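Long-range contact in single-stranded DNA-binding protein DdrB (Deinococcus radiodurans, PDB 4NOE), which binds single-stranded DNA and assists its accurate annealing, probably as part of the response to DNA damage: residues F60-I65 / V130-F135. Sequence-based numbering, arbitrary orientation.
Sequences FDWSLI and VSLAIF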
loop_
_atom_site.group_PDB
_atom_site.type_symbol
_atom_site.label_atom_id
_atom_site.label_comp_id
_atom_site.label_asym_id
_atom_site.label_seq_id
_atom_site.Cartn_x
_atom_site.Cartn_y
_atom_site.Cartn_z
ATOM N N PHE E 60 1.406 -6.269 -40.504
ATOM C CA PHE E 60 0.327 -5.632 -39.770
ATOM C C PHE E 60 0.222 -4.150 -40.127
ATOM O O PHE E 60 1.230 -3.454 -40.241
ATOM C CB PHE E 60 0.557 -5.795 -38.268
ATOM C CG PHE E 60 -0.558 -5.274 -37.433
ATOM C CD1 PHE E 60 -1.736 -5.985 -37.312
ATOM C CD2 PHE E 60 -0.430 -4.065 -36.764
ATOM C CE1 PHE E 60 -2.773 -5.502 -36.529
ATOM C CE2 PHE E 60 -1.460 -3.576 -35.997
ATOM C CZ PHE E 60 -2.637 -4.296 -35.878
ATOM N N ASP E 61 -0.998 -3.661 -40.302
ATOM C CA ASP E 61 -1.178 -2.242 -40.571
ATOM C C ASP E 61 -1.303 -1.514 -39.241
ATOM O O ASP E 61 -2.376 -1.487 -38.629
ATOM C CB ASP E 61 -2.409 -2.009 -41.445
ATOM C CG ASP E 61 -2.504 -0.579 -41.956
ATOM O OD1 ASP E 61 -1.787 0.310 -41.430
ATOM O OD2 ASP E 61 -3.308 -0.343 -42.886
ATOM N N TRP E 62 -0.202 -0.922 -38.799
ATOM C CA TRP E 62 -0.171 -0.265 -37.500
ATOM C C TRP E 62 -1.058 0.971 -37.451
ATOM O O TRP E 62 -1.443 1.415 -36.365
ATOM C CB TRP E 62 1.273 0.060 -37.091
ATOM C CG TRP E 62 2.075 -1.188 -36.742
ATOM C CD1 TRP E 62 2.924 -1.869 -37.563
ATOM C CD2 TRP E 62 2.061 -1.905 -35.496
ATOM N NE1 TRP E 62 3.451 -2.955 -36.904
ATOM C CE2 TRP E 62 2.941 -3.000 -35.634
ATOM C CE3 TRP E 62 1.402 -1.720 -34.275
ATOM C CZ2 TRP E 62 3.185 -3.912 -34.592
ATOM C CZ3 TRP E 62 1.635 -2.631 -33.237
ATOM C CH2 TRP E 62 2.525 -3.712 -33.405
ATOM N N SER E 63 -1.405 1.522 -38.615
ATOM C CA SER E 63 -2.284 2.697 -38.637
ATOM C C SER E 63 -3.684 2.352 -38.120
ATOM O O SER E 63 -4.436 3.240 -37.695
ATOM C CB SER E 63 -2.365 3.317 -40.044
ATOM O OG SER E 63 -3.198 2.544 -40.898
ATOM N N LEU E 64 -4.033 1.068 -38.142
ATOM C CA LEU E 64 -5.309 0.624 -37.574
ATOM C C LEU E 64 -5.429 1.040 -36.112
ATOM O O LEU E 64 -6.521 1.403 -35.664
ATOM C CB LEU E 64 -5.504 -0.888 -37.738
ATOM C CG LEU E 64 -5.813 -1.347 -39.169
ATOM C CD1 LEU E 64 -5.673 -2.865 -39.326
ATOM C CD2 LEU E 64 -7.216 -0.898 -39.582
ATOM N N ILE E 65 -4.315 1.029 -35.375
ATOM C CA ILE E 65 -4.372 1.460 -33.971
ATOM C C ILE E 65 -3.655 2.780 -33.732
ATOM O O ILE E 65 -3.234 3.068 -32.600
ATOM C CB ILE E 65 -3.823 0.400 -32.993
ATOM C CG1 ILE E 65 -2.329 0.162 -33.220
ATOM C CG2 ILE E 65 -4.620 -0.902 -33.108
ATOM C CD1 ILE E 65 -1.681 -0.786 -32.183
ATOM N N VAL E 130 5.531 -2.229 -20.198
ATOM C CA VAL E 130 4.191 -1.779 -20.524
ATOM C C VAL E 130 3.944 -2.303 -21.915
ATOM O O VAL E 130 4.779 -2.091 -22.796
ATOM C CB VAL E 130 4.101 -0.246 -20.520
ATOM C CG1 VAL E 130 2.722 0.212 -20.984
ATOM C CG2 VAL E 130 4.416 0.323 -19.121
ATOM N N SER E 131 2.823 -2.993 -22.119
ATOM C CA SER E 131 2.571 -3.677 -23.388
ATOM C C SER E 131 1.706 -2.899 -24.367
ATOM O O SER E 131 0.669 -2.335 -23.995
ATOM C CB SER E 131 1.899 -5.034 -23.145
ATOM O OG SER E 131 2.637 -5.807 -22.221
ATOM N N LEU E 132 2.103 -2.911 -25.634
ATOM C CA LEU E 132 1.250 -2.367 -26.688
ATOM C C LEU E 132 0.464 -3.486 -27.363
ATOM O O LEU E 132 -0.758 -3.376 -27.573
ATOM C CB LEU E 132 2.092 -1.637 -27.737
ATOM C CG LEU E 132 1.306 -1.173 -28.972
ATOM C CD1 LEU E 132 0.253 -0.123 -28.623
ATOM C CD2 LEU E 132 2.257 -0.630 -30.032
ATOM N N ALA E 133 1.171 -4.558 -27.718
ATOM C CA ALA E 133 0.578 -5.610 -28.551
ATOM C C ALA E 133 1.372 -6.909 -28.474
ATOM O O ALA E 133 2.597 -6.907 -28.273
ATOM C CB ALA E 133 0.459 -5.142 -30.038
ATOM N N ILE E 134 0.677 -8.024 -28.640
ATOM C CA ILE E 134 1.381 -9.292 -28.752
ATOM C C ILE E 134 0.816 -10.135 -29.887
ATOM O O ILE E 134 -0.393 -10.369 -29.963
ATOM C CB ILE E 134 1.394 -10.078 -27.423
ATOM C CG1 ILE E 134 1.990 -11.469 -27.633
ATOM C CG2 ILE E 134 0.001 -10.192 -26.842
ATOM C CD1 ILE E 134 2.485 -12.105 -26.341
ATOM N N PHE E 135 1.689 -10.564 -30.789
ATOM C CA PHE E 135 1.244 -11.378 -31.904
ATOM C C PHE E 135 1.512 -12.831 -31.532
ATOM O O PHE E 135 2.655 -13.223 -31.230
ATOM C CB PHE E 135 1.939 -10.943 -33.199
ATOM C CG PHE E 135 1.605 -9.520 -33.610
ATOM C CD1 PHE E 135 2.197 -8.437 -32.971
ATOM C CD2 PHE E 135 0.687 -9.268 -34.620
ATOM C CE1 PHE E 135 1.885 -7.134 -33.330
ATOM C CE2 PHE E 135 0.374 -7.967 -34.988
ATOM C CZ PHE E 135 0.976 -6.897 -34.336
#
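Asp61 OD1 accepts two hydrogen bonds from the same face of its carboxylate, one from Ser63 OG at 2.7 Å and one from Ser63 N at 3.1 Å. The second makes an Asx turn, a role that suits a short acidic side chain, and the other carboxylate oxygen, OD2, forms a salt bridge with Arg33 of helix 28-37. These bonds lie at the start of the short 3-10 turn 62-64. Phe60, just before it, and Trp62, its first residue, reach strand 128-135 with their rings. With CG of Phe60 anti to the backbone N (chi1 -175°), its ring presents one face to the edge of Phe135, an edge-to-face pair with planes at 75° and CD1 of Phe60 3.7 Å from CE2 of Phe135. Phe60 CD2 lies over the Trp62 ring, and the long indole reaches across to the strand: its CH2 comes 3.5 Å from CE1 of Phe135 and its CZ3 3.8 Å from CD2 of Leu132. The small methyl of Ala133 lies at the indole edge. Ile65 CD1 and Leu132 CD1 meet tip to tip at 4.1 Å. Leu132 and Ala133 both pair with Tyr107 in a classic beta bulge, and the buried aromatic cluster of Phe60, Trp62 and Phe135 joins loop to bulged strand in this DdrB-family core.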